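PDB 2C4E: nucleoside kinase from Methanococcus jannaschii, which catalyses the magnesium-dependent transfer of phosphate from ATP to nucleosides, chiefly inosine, guanosine and cytidine, giving the nucleoside monophosphates. Local coordinates for residues G116-K119 and H120-E123; M172-E175 and I176-T180; K259-D262 and L263-G267; P288-D291 and K292-R296. All coordinates share one frame; numbering follows the deposited sequence.

Contact 1: G116-K119 and H120-E123; sequences GAAK and HYKE
The side chain of Lys-119 folds over the imidazole of the next residue, His-120, and this forms the tight half of a local contact within the 3-10 turns 117-123. Its CD lies over the centre of the ring in a CH-pi contact, 3.6 Å from the centroid. CG starts between the backbone N and the carbonyl carbon (chi1 71°), and bends at chi2 and chi3 then bring the methylenes across the ring face. Lysine suits the place because an apolar chain covers the face while NZ travels on to Glu-123 OE2, a salt bridge of 2.8 Å made on the syn lone pair. Glu-123 OE1 accepts a hydrogen bond from His-120 ND1 at 2.8 Å, nearly straight (172°) and in the ring plane. With NE2 hydrogen-bonded to Ser-91 OG, the imidazole is held at both nitrogens and can hardly turn. On the buried flank, the small Ala-118 CB lets the Tyr-121 ring come close, CE1 at 3.9 Å.

The looser, solvent side belongs to Lys-122, whose chain curls at chi4 to bring NZ 2.6 Å from Lys-119 O, in the carbonyl plane. A water joins Lys-122 N to Ala-118 O nearby.

The turns follow strand 109-114 and its substrate-binding Phe-113. Tyr-121 reaches Cys-64 N through OH and meets Phe-143 of helix 141-151, His-120 meets Tyr-89 of strand 89-90, and Gly-116 makes backbone hydrogen bonds to the second subunit.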
ATOM      1  N   GLY A 116      10.309   2.766  -6.703  1.00 20.52           N
ATOM      2  CA  GLY A 116      10.539   1.558  -7.485  1.00 20.17           C
ATOM      3  C   GLY A 116      11.531   1.724  -8.634  1.00 19.47           C
ATOM      4  O   GLY A 116      12.691   2.123  -8.408  1.00 19.86           O
ATOM      5  N   ALA A 117      11.046   1.445  -9.858  1.00 19.18           N
ATOM      6  CA  ALA A 117      11.858   1.478 -11.090  1.00 19.16           C
ATOM      7  C   ALA A 117      12.307   2.872 -11.538  1.00 19.40           C
ATOM      8  O   ALA A 117      13.188   2.991 -12.392  1.00 18.29           O
ATOM      9  CB  ALA A 117      11.091   0.803 -12.238  1.00 19.30           C
ATOM     10  N   ALA A 118      11.686   3.921 -10.999  1.00 19.47           N
ATOM     11  CA  ALA A 118      12.166   5.292 -11.207  1.00 19.49           C
ATOM     12  C   ALA A 118      13.614   5.503 -10.733  1.00 19.59           C
ATOM     13  O   ALA A 118      14.265   6.482 -11.116  1.00 19.98           O
ATOM     14  CB  ALA A 118      11.236   6.283 -10.520  1.00 20.01           C
ATOM     15  N   LYS A 119      14.129   4.591  -9.908  1.00 19.67           N
ATOM     16  CA  LYS A 119      15.544   4.636  -9.535  1.00 19.84           C
ATOM     17  C   LYS A 119      16.456   4.600 -10.771  1.00 19.73           C
ATOM     18  O   LYS A 119      17.596   5.056 -10.717  1.00 19.92           O
ATOM     19  CB  LYS A 119      15.906   3.512  -8.540  1.00 20.16           C
ATOM     20  CG  LYS A 119      15.911   2.102  -9.125  1.00 21.40           C
ATOM     21  CD  LYS A 119      17.224   1.778  -9.811  1.00 23.64           C
ATOM     22  CE  LYS A 119      17.722   0.409  -9.504  1.00 25.18           C
ATOM     23  NZ  LYS A 119      19.132   0.216  -9.961  1.00 26.04           N
ATOM     24  N   HIS A 120      15.955   4.054 -11.878  1.00 19.49           N
ATOM     25  CA  HIS A 120      16.767   3.869 -13.077  1.00 19.60           C
ATOM     26  C   HIS A 120      17.006   5.156 -13.876  1.00 19.67           C
ATOM     27  O   HIS A 120      17.934   5.178 -14.679  1.00 19.81           O
ATOM     28  CB  HIS A 120      16.157   2.803 -14.005  1.00 19.68           C
ATOM     29  CG  HIS A 120      16.241   1.412 -13.470  1.00 19.79           C
ATOM     30  ND1 HIS A 120      17.439   0.757 -13.274  1.00 19.29           N
ATOM     31  CD2 HIS A 120      15.274   0.549 -13.076  1.00 19.65           C
ATOM     32  CE1 HIS A 120      17.204  -0.448 -12.791  1.00 20.19           C
ATOM     33  NE2 HIS A 120      15.899  -0.602 -12.667  1.00 19.13           N
ATOM     34  N   TYR A 121      16.195   6.206 -13.696  1.00 19.77           N
ATOM     35  CA  TYR A 121      16.421   7.440 -14.459  1.00 19.92           C
ATOM     36  C   TYR A 121      17.859   7.957 -14.340  1.00 20.72           C
ATOM     37  O   TYR A 121      18.432   8.395 -15.324  1.00 20.12           O
ATOM     38  CB  TYR A 121      15.449   8.574 -14.079  1.00 19.94           C
ATOM     39  CG  TYR A 121      14.027   8.350 -14.539  1.00 19.82           C
ATOM     40  CD1 TYR A 121      13.030   8.046 -13.620  1.00 20.69           C
ATOM     41  CD2 TYR A 121      13.682   8.405 -15.889  1.00 21.09           C
ATOM     42  CE1 TYR A 121      11.732   7.833 -14.014  1.00 19.92           C
ATOM     43  CE2 TYR A 121      12.373   8.190 -16.296  1.00 20.22           C
ATOM     44  CZ  TYR A 121      11.402   7.908 -15.346  1.00 19.08           C
ATOM     45  OH  TYR A 121      10.108   7.670 -15.717  1.00 20.71           O
ATOM     46  N   LYS A 122      18.446   7.906 -13.147  1.00 21.77           N
ATOM     47  CA  LYS A 122      19.819   8.403 -12.971  1.00 23.06           C
ATOM     48  C   LYS A 122      20.876   7.579 -13.726  1.00 23.20           C
ATOM     49  O   LYS A 122      22.000   8.037 -13.913  1.00 23.21           O
ATOM     50  CB  LYS A 122      20.174   8.549 -11.484  1.00 23.45           C
ATOM     51  CG  LYS A 122      20.238   7.257 -10.700  1.00 25.34           C
ATOM     52  CD  LYS A 122      20.518   7.547  -9.215  1.00 27.96           C
ATOM     53  CE  LYS A 122      20.137   6.392  -8.301  1.00 29.56           C
ATOM     54  NZ  LYS A 122      18.758   5.881  -8.564  1.00 31.09           N
ATOM     55  N   GLU A 123      20.517   6.373 -14.152  1.00 23.85           N
ATOM     56  CA  GLU A 123      21.392   5.539 -14.981  1.00 24.76           C
ATOM     57  C   GLU A 123      21.267   5.841 -16.474  1.00 24.72           C
ATOM     58  O   GLU A 123      22.075   5.370 -17.265  1.00 25.13           O
ATOM     59  CB  GLU A 123      21.065   4.058 -14.773  1.00 25.05           C
ATOM     60  CG  GLU A 123      21.264   3.550 -13.352  1.00 26.18           C
ATOM     61  CD  GLU A 123      20.402   2.335 -13.033  1.00 27.91           C
ATOM     62  OE1 GLU A 123      19.980   1.612 -13.969  1.00 28.16           O
ATOM     63  OE2 GLU A 123      20.145   2.106 -11.836  1.00 29.41           O
TER
HETATM   64  O   HOH W   1      16.519   8.077 -10.667  1.00 25.72           O

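Contact 2: M172-E175 and I176-T180; sequences MLLE and IIEHT
This is an intrahelical contact over the last turns of helix 170-178, where residues three and four apart, such as Leu-173 and Ile-177, meet along an amphipathic helix. On the inward side, Leu-173 CG rests 3.9 Å from Ile-177 CD1, and Leu-173 CD1 also approaches Ile-176 CG2 at 4.2 Å. Ile-177 can reach back because its CG1 lies beside its own backbone N (chi1 -73°), which aims CD1 at the preceding turn. Branched aliphatic residues fit here: Leu-173 and Ile-177 press on Leu-197 of helix 187-197, and Ile-176 on helix 141-151 and on Phe-159. The first backbone bonds are regular helical ones, Ile-176 N to Met-172 O and Ile-177 N to Leu-173 O both at 3.1 Å.

The helix is the crossover of a beta-alpha-beta unit, linking parallel strands 156-159 and 182-186 of the ribokinase fold's main sheet.

Its outer side is acidic. Glu-175 OE1 and Glu-178 OE1 stand 4.1 Å apart, a like-charge approach probably eased by Lys-149 and Arg-207, which form salt bridges with Glu-175 and Glu-178 respectively. His-179 NE2 adds a weak bond to Glu-175 OE2 at 3.4 Å. The extended Glu-178 crosses Leu-174, its OE2 lying 3.8 Å from Leu-174 CD1; with an alanine in place of this glutamate, Arg-207 would probably lose its carboxylate mate and that side of Leu-174 its cover. Toward the C-terminal end of the segment, Ile-176 O accepts from Thr-180 OG1 at 2.8 Å and from His-179 N, the two donors arriving over opposite faces of the carbonyl plane.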
ATOM      1  N   MET A 172      18.347  25.254 -10.167  1.00 26.93           N
ATOM      2  CA  MET A 172      17.868  24.208 -11.037  1.00 27.22           C
ATOM      3  C   MET A 172      16.515  24.547 -11.661  1.00 26.38           C
ATOM      4  O   MET A 172      16.234  24.192 -12.804  1.00 25.84           O
ATOM      5  CB  MET A 172      17.726  22.922 -10.251  1.00 27.61           C
ATOM      6  CG  MET A 172      17.470  21.739 -11.142  1.00 28.74           C
ATOM      7  SD  MET A 172      17.226  20.268 -10.184  1.00 33.51           S
ATOM      8  CE  MET A 172      17.109  19.039 -11.501  1.00 29.27           C
ATOM      9  N   LEU A 173      15.654  25.191 -10.892  1.00 25.66           N
ATOM     10  CA  LEU A 173      14.357  25.608 -11.415  1.00 24.94           C
ATOM     11  C   LEU A 173      14.521  26.663 -12.491  1.00 24.25           C
ATOM     12  O   LEU A 173      13.829  26.626 -13.509  1.00 23.51           O
ATOM     13  CB  LEU A 173      13.456  26.139 -10.289  1.00 25.26           C
ATOM     14  CG  LEU A 173      12.005  26.413 -10.677  1.00 25.58           C
ATOM     15  CD1 LEU A 173      11.354  25.148 -11.240  1.00 26.08           C
ATOM     16  CD2 LEU A 173      11.229  26.955  -9.462  1.00 27.07           C
ATOM     17  N   LEU A 174      15.442  27.591 -12.274  1.00 23.73           N
ATOM     18  CA  LEU A 174      15.715  28.630 -13.245  1.00 23.78           C
ATOM     19  C   LEU A 174      16.228  27.958 -14.511  1.00 22.95           C
ATOM     20  O   LEU A 174      15.781  28.271 -15.600  1.00 23.10           O
ATOM     21  CB  LEU A 174      16.743  29.623 -12.703  1.00 24.05           C
ATOM     22  CG  LEU A 174      17.105  30.802 -13.596  1.00 26.07           C
ATOM     23  CD1 LEU A 174      15.875  31.644 -13.917  1.00 27.55           C
ATOM     24  CD2 LEU A 174      18.185  31.656 -12.901  1.00 28.27           C
ATOM     25  N   GLU A 175      17.106  26.978 -14.352  1.00 22.66           N
ATOM     26  CA  GLU A 175      17.685  26.291 -15.523  1.00 22.41           C
ATOM     27  C   GLU A 175      16.651  25.552 -16.369  1.00 22.63           C
ATOM     28  O   GLU A 175      16.665  25.671 -17.581  1.00 21.68           O
ATOM     29  CB  GLU A 175      18.803  25.338 -15.096  1.00 22.95           C
ATOM     30  CG  GLU A 175      19.578  24.745 -16.260  1.00 24.04           C
ATOM     31  CD  GLU A 175      20.470  25.738 -16.997  1.00 27.14           C
ATOM     32  OE1 GLU A 175      20.540  26.933 -16.610  1.00 27.42           O
ATOM     33  OE2 GLU A 175      21.119  25.306 -17.970  1.00 25.43           O
ATOM     34  N   ILE A 176      15.745  24.795 -15.758  1.00 22.36           N
ATOM     35  CA  ILE A 176      14.765  24.079 -16.559  1.00 22.46           C
ATOM     36  C   ILE A 176      13.762  25.044 -17.206  1.00 21.88           C
ATOM     37  O   ILE A 176      13.348  24.839 -18.342  1.00 20.27           O
ATOM     38  CB  ILE A 176      14.085  22.955 -15.739  1.00 22.28           C
ATOM     39  CG1 ILE A 176      13.364  21.982 -16.666  1.00 24.94           C
ATOM     40  CG2 ILE A 176      13.115  23.523 -14.683  1.00 22.54           C
ATOM     41  CD1 ILE A 176      13.127  20.633 -16.045  1.00 26.71           C
ATOM     42  N   ILE A 177      13.393  26.104 -16.496  1.00 21.49           N
ATOM     43  CA  ILE A 177      12.484  27.109 -17.034  1.00 21.34           C
ATOM     44  C   ILE A 177      13.111  27.828 -18.230  1.00 21.22           C
ATOM     45  O   ILE A 177      12.408  28.204 -19.158  1.00 20.09           O
ATOM     46  CB  ILE A 177      12.039  28.115 -15.935  1.00 21.33           C
ATOM     47  CG1 ILE A 177      11.064  27.427 -15.003  1.00 22.23           C
ATOM     48  CG2 ILE A 177      11.430  29.380 -16.545  1.00 22.44           C
ATOM     49  CD1 ILE A 177      10.629  28.312 -13.812  1.00 21.32           C
ATOM     50  N   GLU A 178      14.439  27.971 -18.223  1.00 21.55           N
ATOM     51  CA  GLU A 178      15.122  28.658 -19.296  1.00 21.79           C
ATOM     52  C   GLU A 178      15.114  27.759 -20.542  1.00 20.58           C
ATOM     53  O   GLU A 178      15.365  28.232 -21.640  1.00 21.55           O
ATOM     54  CB  GLU A 178      16.519  29.144 -18.865  1.00 22.89           C
ATOM     55  CG  GLU A 178      16.348  30.317 -17.887  1.00 25.51           C
ATOM     56  CD  GLU A 178      17.598  31.075 -17.531  1.00 31.41           C
ATOM     57  OE1 GLU A 178      18.669  30.443 -17.415  1.00 34.06           O
ATOM     58  OE2 GLU A 178      17.477  32.311 -17.328  1.00 32.09           O
ATOM     59  N   HIS A 179      14.788  26.484 -20.345  1.00 19.31           N
ATOM     60  CA  HIS A 179      14.650  25.511 -21.448  1.00 18.60           C
ATOM     61  C   HIS A 179      13.219  25.025 -21.611  1.00 19.27           C
ATOM     62  O   HIS A 179      12.977  23.897 -22.053  1.00 19.27           O
ATOM     63  CB  HIS A 179      15.573  24.341 -21.194  1.00 18.71           C
ATOM     64  CG  HIS A 179      17.010  24.733 -21.122  1.00 18.74           C
ATOM     65  ND1 HIS A 179      17.878  24.608 -22.185  1.00 19.85           N
ATOM     66  CD2 HIS A 179      17.725  25.281 -20.113  1.00 17.41           C
ATOM     67  CE1 HIS A 179      19.068  25.060 -21.825  1.00 16.22           C
ATOM     68  NE2 HIS A 179      19.004  25.464 -20.569  1.00 21.44           N
ATOM     69  N   THR A 180      12.265  25.890 -21.258  1.00 19.09           N
ATOM     70  CA  THR A 180      10.848  25.562 -21.354  1.00 19.54           C
ATOM     71  C   THR A 180      10.137  26.546 -22.274  1.00 19.30           C
ATOM     72  O   THR A 180      10.372  27.737 -22.186  1.00 20.30           O
ATOM     73  CB  THR A 180      10.187  25.621 -19.968  1.00 20.00           C
ATOM     74  OG1 THR A 180      10.708  24.583 -19.136  1.00 20.54           O
ATOM     75  CG2 THR A 180       8.717  25.264 -20.072  1.00 20.37           C
TER

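Contact 3: K259-D262 and L263-G267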
ATOM      1  N   LYS A 259      -2.788  20.446 -32.865  1.00 21.40           N
ATOM      2  CA  LYS A 259      -3.853  20.509 -33.867  1.00 21.72           C
ATOM      3  C   LYS A 259      -3.990  21.907 -34.495  1.00 21.67           C
ATOM      4  O   LYS A 259      -4.773  22.093 -35.426  1.00 21.83           O
ATOM      5  CB  LYS A 259      -5.180  20.055 -33.271  1.00 21.64           C
ATOM      6  CG  LYS A 259      -5.275  18.553 -33.085  1.00 24.34           C
ATOM      7  CD  LYS A 259      -6.560  18.134 -32.398  1.00 26.19           C
ATOM      8  CE  LYS A 259      -6.625  16.620 -32.261  1.00 29.79           C
ATOM      9  NZ  LYS A 259      -7.955  16.050 -32.578  1.00 33.46           N
ATOM     10  N   GLY A 260      -3.247  22.886 -33.983  1.00 21.52           N
ATOM     11  CA  GLY A 260      -3.044  24.154 -34.672  1.00 21.22           C
ATOM     12  C   GLY A 260      -3.981  25.277 -34.278  1.00 21.01           C
ATOM     13  O   GLY A 260      -4.187  26.225 -35.036  1.00 21.32           O
ATOM     14  N   TYR A 261      -4.530  25.195 -33.075  1.00 20.52           N
ATOM     15  CA  TYR A 261      -5.422  26.231 -32.577  1.00 20.35           C
ATOM     16  C   TYR A 261      -4.638  27.285 -31.795  1.00 21.47           C
ATOM     17  O   TYR A 261      -3.517  27.036 -31.353  1.00 22.29           O
ATOM     18  CB  TYR A 261      -6.488  25.603 -31.676  1.00 20.40           C
ATOM     19  CG  TYR A 261      -7.355  24.608 -32.398  1.00 17.88           C
ATOM     20  CD1 TYR A 261      -7.188  23.237 -32.213  1.00 18.54           C
ATOM     21  CD2 TYR A 261      -8.349  25.032 -33.266  1.00 16.72           C
ATOM     22  CE1 TYR A 261      -7.974  22.322 -32.890  1.00 17.62           C
ATOM     23  CE2 TYR A 261      -9.151  24.119 -33.944  1.00 16.37           C
ATOM     24  CZ  TYR A 261      -8.952  22.762 -33.744  1.00 17.96           C
ATOM     25  OH  TYR A 261      -9.750  21.839 -34.381  1.00 16.46           O
ATOM     26  N   ASP A 262      -5.243  28.446 -31.630  1.00 22.23           N
ATOM     27  CA  ASP A 262      -4.625  29.538 -30.870  1.00 22.57           C
ATOM     28  C   ASP A 262      -4.649  29.201 -29.371  1.00 22.69           C
ATOM     29  O   ASP A 262      -5.320  28.261 -28.933  1.00 21.37           O
ATOM     30  CB  ASP A 262      -5.215  30.917 -31.235  1.00 23.37           C
ATOM     31  CG  ASP A 262      -6.597  31.176 -30.659  1.00 25.53           C
ATOM     32  OD1 ASP A 262      -7.296  30.252 -30.204  1.00 29.90           O
ATOM     33  OD2 ASP A 262      -7.085  32.331 -30.636  1.00 33.00           O
ATOM     34  N   LEU A 263      -3.847  29.919 -28.592  1.00 22.21           N
ATOM     35  CA  LEU A 263      -3.658  29.521 -27.202  1.00 22.92           C
ATOM     36  C   LEU A 263      -4.939  29.619 -26.397  1.00 22.30           C
ATOM     37  O   LEU A 263      -5.167  28.804 -25.511  1.00 22.87           O
ATOM     38  CB  LEU A 263      -2.539  30.331 -26.545  1.00 23.47           C
ATOM     39  CG  LEU A 263      -1.155  30.036 -27.140  1.00 24.47           C
ATOM     40  CD1 LEU A 263      -0.097  30.918 -26.512  1.00 26.90           C
ATOM     41  CD2 LEU A 263      -0.715  28.591 -27.016  1.00 26.36           C
ATOM     42  N   GLU A 264      -5.804  30.587 -26.703  1.00 22.00           N
ATOM     43  CA  GLU A 264      -7.065  30.666 -25.990  1.00 21.43           C
ATOM     44  C   GLU A 264      -7.867  29.387 -26.193  1.00 20.49           C
ATOM     45  O   GLU A 264      -8.374  28.816 -25.239  1.00 20.01           O
ATOM     46  CB  GLU A 264      -7.908  31.863 -26.422  1.00 21.73           C
ATOM     47  CG  GLU A 264      -9.239  31.934 -25.698  1.00 22.65           C
ATOM     48  CD  GLU A 264      -9.947  33.265 -25.867  1.00 25.05           C
ATOM     49  OE1 GLU A 264      -9.548  34.055 -26.744  1.00 27.46           O
ATOM     50  OE2 GLU A 264     -10.902  33.522 -25.109  1.00 24.32           O
ATOM     51  N   LYS A 265      -7.993  28.943 -27.434  1.00 20.15           N
ATOM     52  CA  LYS A 265      -8.720  27.692 -27.690  1.00 19.80           C
ATOM     53  C   LYS A 265      -8.027  26.506 -27.036  1.00 20.23           C
ATOM     54  O   LYS A 265      -8.695  25.594 -26.549  1.00 19.97           O
ATOM     55  CB  LYS A 265      -8.932  27.451 -29.186  1.00 20.02           C
ATOM     56  CG  LYS A 265      -9.770  26.204 -29.484  1.00 19.52           C
ATOM     57  CD  LYS A 265     -10.573  26.341 -30.790  1.00 19.45           C
ATOM     58  CE  LYS A 265     -11.155  25.013 -31.240  1.00 20.27           C
ATOM     59  NZ  LYS A 265     -12.018  25.203 -32.424  1.00 18.17           N
ATOM     60  N   CYS A 266      -6.696  26.519 -26.994  1.00 20.05           N
ATOM     61  CA  CYS A 266      -5.977  25.470 -26.286  1.00 20.28           C
ATOM     62  C   CYS A 266      -6.406  25.428 -24.832  1.00 20.24           C
ATOM     63  O   CYS A 266      -6.652  24.352 -24.284  1.00 20.40           O
ATOM     64  CB  CYS A 266      -4.473  25.662 -26.386  1.00 20.09           C
ATOM     65  SG  CYS A 266      -3.826  25.405 -28.052  1.00 21.60           S
ATOM     66  N   GLY A 267      -6.521  26.597 -24.207  1.00 20.10           N
ATOM     67  CA  GLY A 267      -6.958  26.686 -22.830  1.00 20.13           C
ATOM     68  C   GLY A 267      -8.363  26.150 -22.634  1.00 20.79           C
ATOM     69  O   GLY A 267      -8.620  25.428 -21.675  1.00 20.94           O
TER
HETATM   70  O   HOH W   2     -12.288  22.469 -33.375  1.00 18.58           O
HETATM   71  O   HOH W   3      -5.271  33.195 -28.462  1.00 31.95           O
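Asp-262 O receives the backbone N-H of Cys-266 at 2.9 Å, opening the first turn of helix 263-277. Asp-262 is the N-cap of this helix: its OD1 accepts from Lys-265 N at 3.1 Å, the N-H coming from above the carboxylate plane. The torsion that puts CG between the backbone N and the carbonyl carbon (chi1 75°) turns the carboxylate back over the helix start, where the negative charge probably also suits the helix dipole. A water accepts from Glu-264 N and donates to Asp-262 OD2, the latter bond weak.

Just before the cap, Gly-260 closes helix 245-258 in a Schellman motif, a positive-phi site at which a side chain would be jammed against the preceding carbonyl. Tyr-261 then offers one ring face to the extended Lys-265, whose CE lies 3.8 Å from the centroid in a CH-pi contact, displaced toward the CD2-CE2 rim. A serine in place of Tyr-261 would probably leave the lysine methylenes without their aromatic floor and its ammonium freer to swing. At the far end, one water sits 2.8 Å from Tyr-261 OH and accepts from Lys-265 NZ at 2.9 Å.

Contact 4: P288-D291 and K292-R296; sequences PTWD and KVVER
Lys-292 lies alongside Thr-289, both side chains pointing the same way, at the start of the C-terminal helix 290-299. Thr-289 is the N-cap: its OG1 accepts from Lys-292 N, a weak bond of 3.3 Å, and the same oxygen is 3.1 Å from Lys-292 CG. Threonine can do this because OG1 occupies the site between its backbone N and carbonyl carbon (chi1 61°), facing the first turn. Beyond CG the lysine bends at chi2 and leads away, its NZ making a long salt bridge to Glu-295 OE1. A flexible charged chain suits this exposed side.

Asp-291, one residue earlier, takes part through its backbone, its O accepting from Glu-295 N at 3.0 Å. Its acidic side chain, in the first turn of the helix, is placed where a negative charge would probably favour the helix dipole.

Val-293 faces inward. Its CG2 is pressed against Pro-288 CG at 3.3 Å, closer than ordinary van der Waals contact; the rigid proline ring thus butts on the helix from before the cap. On the next residue, Val-294, CG2 comes over one face of the Trp-290 indole, 3.8 Å from the centroid of the five-membered ring, with Trp-290 NE1 its nearest ring atom at 3.4 Å.

The inward side of the turn is laid against helix 263-277: Trp-290 and Val-293 pack on Ile-269, Val-293 also on Ala-272, and Pro-288 on Phe-276. Leu-55, just after helix 44-54, touches both Trp-290 and Val-293, so the start of the terminal helix packs against both elements.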
ATOM      1  N   PRO A 288     -12.026  11.925 -22.517  1.00 23.78           N
ATOM      2  CA  PRO A 288     -12.921  12.130 -23.656  1.00 23.75           C
ATOM      3  C   PRO A 288     -12.234  12.111 -25.026  1.00 23.84           C
ATOM      4  O   PRO A 288     -11.017  12.294 -25.140  1.00 23.42           O
ATOM      5  CB  PRO A 288     -13.478  13.522 -23.381  1.00 23.79           C
ATOM      6  CG  PRO A 288     -12.314  14.239 -22.769  1.00 23.75           C
ATOM      7  CD  PRO A 288     -11.591  13.207 -21.926  1.00 23.52           C
ATOM      8  N   THR A 289     -13.046  11.918 -26.060  1.00 23.69           N
ATOM      9  CA  THR A 289     -12.615  12.107 -27.436  1.00 24.02           C
ATOM     10  C   THR A 289     -12.653  13.581 -27.796  1.00 23.40           C
ATOM     11  O   THR A 289     -13.282  14.383 -27.109  1.00 23.36           O
ATOM     12  CB  THR A 289     -13.534  11.379 -28.410  1.00 24.26           C
ATOM     13  OG1 THR A 289     -14.875  11.888 -28.293  1.00 25.81           O
ATOM     14  CG2 THR A 289     -13.638   9.895 -28.085  1.00 25.04           C
ATOM     15  N   TRP A 290     -12.016  13.907 -28.912  1.00 23.09           N
ATOM     16  CA  TRP A 290     -11.959  15.267 -29.416  1.00 22.87           C
ATOM     17  C   TRP A 290     -13.356  15.828 -29.686  1.00 23.01           C
ATOM     18  O   TRP A 290     -13.701  16.917 -29.236  1.00 22.48           O
ATOM     19  CB  TRP A 290     -11.128  15.322 -30.699  1.00 22.84           C
ATOM     20  CG  TRP A 290     -11.056  16.707 -31.213  1.00 22.50           C
ATOM     21  CD1 TRP A 290     -11.785  17.245 -32.233  1.00 23.01           C
ATOM     22  CD2 TRP A 290     -10.253  17.763 -30.690  1.00 22.01           C
ATOM     23  NE1 TRP A 290     -11.461  18.571 -32.392  1.00 21.92           N
ATOM     24  CE2 TRP A 290     -10.523  18.915 -31.454  1.00 22.00           C
ATOM     25  CE3 TRP A 290      -9.297  17.847 -29.670  1.00 22.46           C
ATOM     26  CZ2 TRP A 290      -9.897  20.134 -31.215  1.00 22.78           C
ATOM     27  CZ3 TRP A 290      -8.676  19.062 -29.433  1.00 23.08           C
ATOM     28  CH2 TRP A 290      -8.971  20.184 -30.202  1.00 22.16           C
ATOM     29  N   ASP A 291     -14.163  15.084 -30.425  1.00 23.12           N
ATOM     30  CA  ASP A 291     -15.492  15.582 -30.767  1.00 23.97           C
ATOM     31  C   ASP A 291     -16.343  15.788 -29.519  1.00 23.60           C
ATOM     32  O   ASP A 291     -17.118  16.734 -29.463  1.00 23.78           O
ATOM     33  CB  ASP A 291     -16.200  14.670 -31.772  1.00 23.88           C
ATOM     34  CG  ASP A 291     -15.595  14.750 -33.165  1.00 25.69           C
ATOM     35  OD1 ASP A 291     -14.750  15.648 -33.441  1.00 25.92           O
ATOM     36  OD2 ASP A 291     -15.912  13.940 -34.056  1.00 25.44           O
ATOM     37  N   LYS A 292     -16.178  14.937 -28.505  1.00 23.91           N
ATOM     38  CA  LYS A 292     -16.940  15.092 -27.266  1.00 23.95           C
ATOM     39  C   LYS A 292     -16.523  16.349 -26.501  1.00 23.79           C
ATOM     40  O   LYS A 292     -17.362  17.013 -25.881  1.00 23.25           O
ATOM     41  CB  LYS A 292     -16.808  13.855 -26.360  1.00 24.38           C
ATOM     42  CG  LYS A 292     -17.551  12.628 -26.868  1.00 25.40           C
ATOM     43  CD  LYS A 292     -19.036  12.665 -26.526  1.00 27.50           C
ATOM     44  CE  LYS A 292     -19.793  11.531 -27.209  0.20 27.07           C
ATOM     45  NZ  LYS A 292     -21.270  11.709 -27.135  0.20 27.41           N
ATOM     46  N   VAL A 293     -15.232  16.672 -26.540  1.00 23.25           N
ATOM     47  CA  VAL A 293     -14.734  17.870 -25.885  1.00 23.55           C
ATOM     48  C   VAL A 293     -15.231  19.115 -26.610  1.00 23.53           C
ATOM     49  O   VAL A 293     -15.669  20.079 -25.973  1.00 22.97           O
ATOM     50  CB  VAL A 293     -13.197  17.865 -25.824  1.00 23.74           C
ATOM     51  CG1 VAL A 293     -12.651  19.239 -25.505  1.00 24.40           C
ATOM     52  CG2 VAL A 293     -12.729  16.855 -24.796  1.00 25.20           C
ATOM     53  N   VAL A 294     -15.176  19.095 -27.936  1.00 23.53           N
ATOM     54  CA  VAL A 294     -15.664  20.232 -28.714  1.00 23.80           C
ATOM     55  C   VAL A 294     -17.153  20.452 -28.431  1.00 24.44           C
ATOM     56  O   VAL A 294     -17.593  21.588 -28.255  1.00 24.45           O
ATOM     57  CB  VAL A 294     -15.377  20.051 -30.231  1.00 23.79           C
ATOM     58  CG1 VAL A 294     -16.034  21.154 -31.049  1.00 24.18           C
ATOM     59  CG2 VAL A 294     -13.865  20.044 -30.474  1.00 23.78           C
ATOM     60  N   GLU A 295     -17.911  19.364 -28.345  1.00 24.61           N
ATOM     61  CA  GLU A 295     -19.350  19.434 -28.087  1.00 25.90           C
ATOM     62  C   GLU A 295     -19.663  20.073 -26.739  1.00 26.64           C
ATOM     63  O   GLU A 295     -20.625  20.830 -26.605  1.00 26.50           O
ATOM     64  CB  GLU A 295     -19.960  18.030 -28.152  1.00 26.25           C
ATOM     65  CG  GLU A 295     -21.476  17.972 -28.135  1.00 27.72           C
ATOM     66  CD  GLU A 295     -22.000  16.543 -28.116  1.00 29.62           C
ATOM     67  OE1 GLU A 295     -21.291  15.652 -27.601  1.00 31.19           O
ATOM     68  OE2 GLU A 295     -23.119  16.309 -28.618  1.00 32.62           O
ATOM     69  N   ARG A 296     -18.845  19.779 -25.734  1.00 28.26           N
ATOM     70  CA  ARG A 296     -19.104  20.291 -24.395  1.00 29.07           C
ATOM     71  C   ARG A 296     -18.834  21.789 -24.304  1.00 30.08           C
ATOM     72  O   ARG A 296     -19.587  22.503 -23.651  1.00 30.59           O
ATOM     73  CB  ARG A 296     -18.295  19.542 -23.346  1.00 28.87           C
ATOM     74  CG  ARG A 296     -18.685  19.925 -21.950  1.00 28.75           C
ATOM     75  CD  ARG A 296     -18.165  19.006 -20.902  1.00 28.53           C
ATOM     76  NE  ARG A 296     -19.022  17.843 -20.704  1.00 27.90           N
ATOM     77  CZ  ARG A 296     -18.835  16.954 -19.734  1.00 27.36           C
ATOM     78  NH1 ARG A 296     -17.831  17.109 -18.887  1.00 25.92           N
ATOM     79  NH2 ARG A 296     -19.661  15.922 -19.598  1.00 27.86           N
TER

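How the contacts relate
Only contacts 3 and 4 touch, their centres about 14 Å apart. Tyr-261 CE1 meets Trp-290 CZ2 at 3.4 Å, and Lys-259 adds a cation-pi contact to the same indole, joining the start of helix 263-277 to that of helix 290-299. Contacts 1 and 2 lie elsewhere on the chain, their centres about 22 Å apart; contact 1 is opposite contacts 3 and 4 across the chain's centre. Of the four, contact 1 comes nearest to a substrate-binding residue, the side chain of Ala-118 being about 5 Å from that of Phe-113. The side chains of Pro-288 and Asp-247, the probable proton acceptor, are about 11 Å apart. In contact 2 the side chain of Glu-178 is about 5 Å from a bound magnesium ion, away from the known sites.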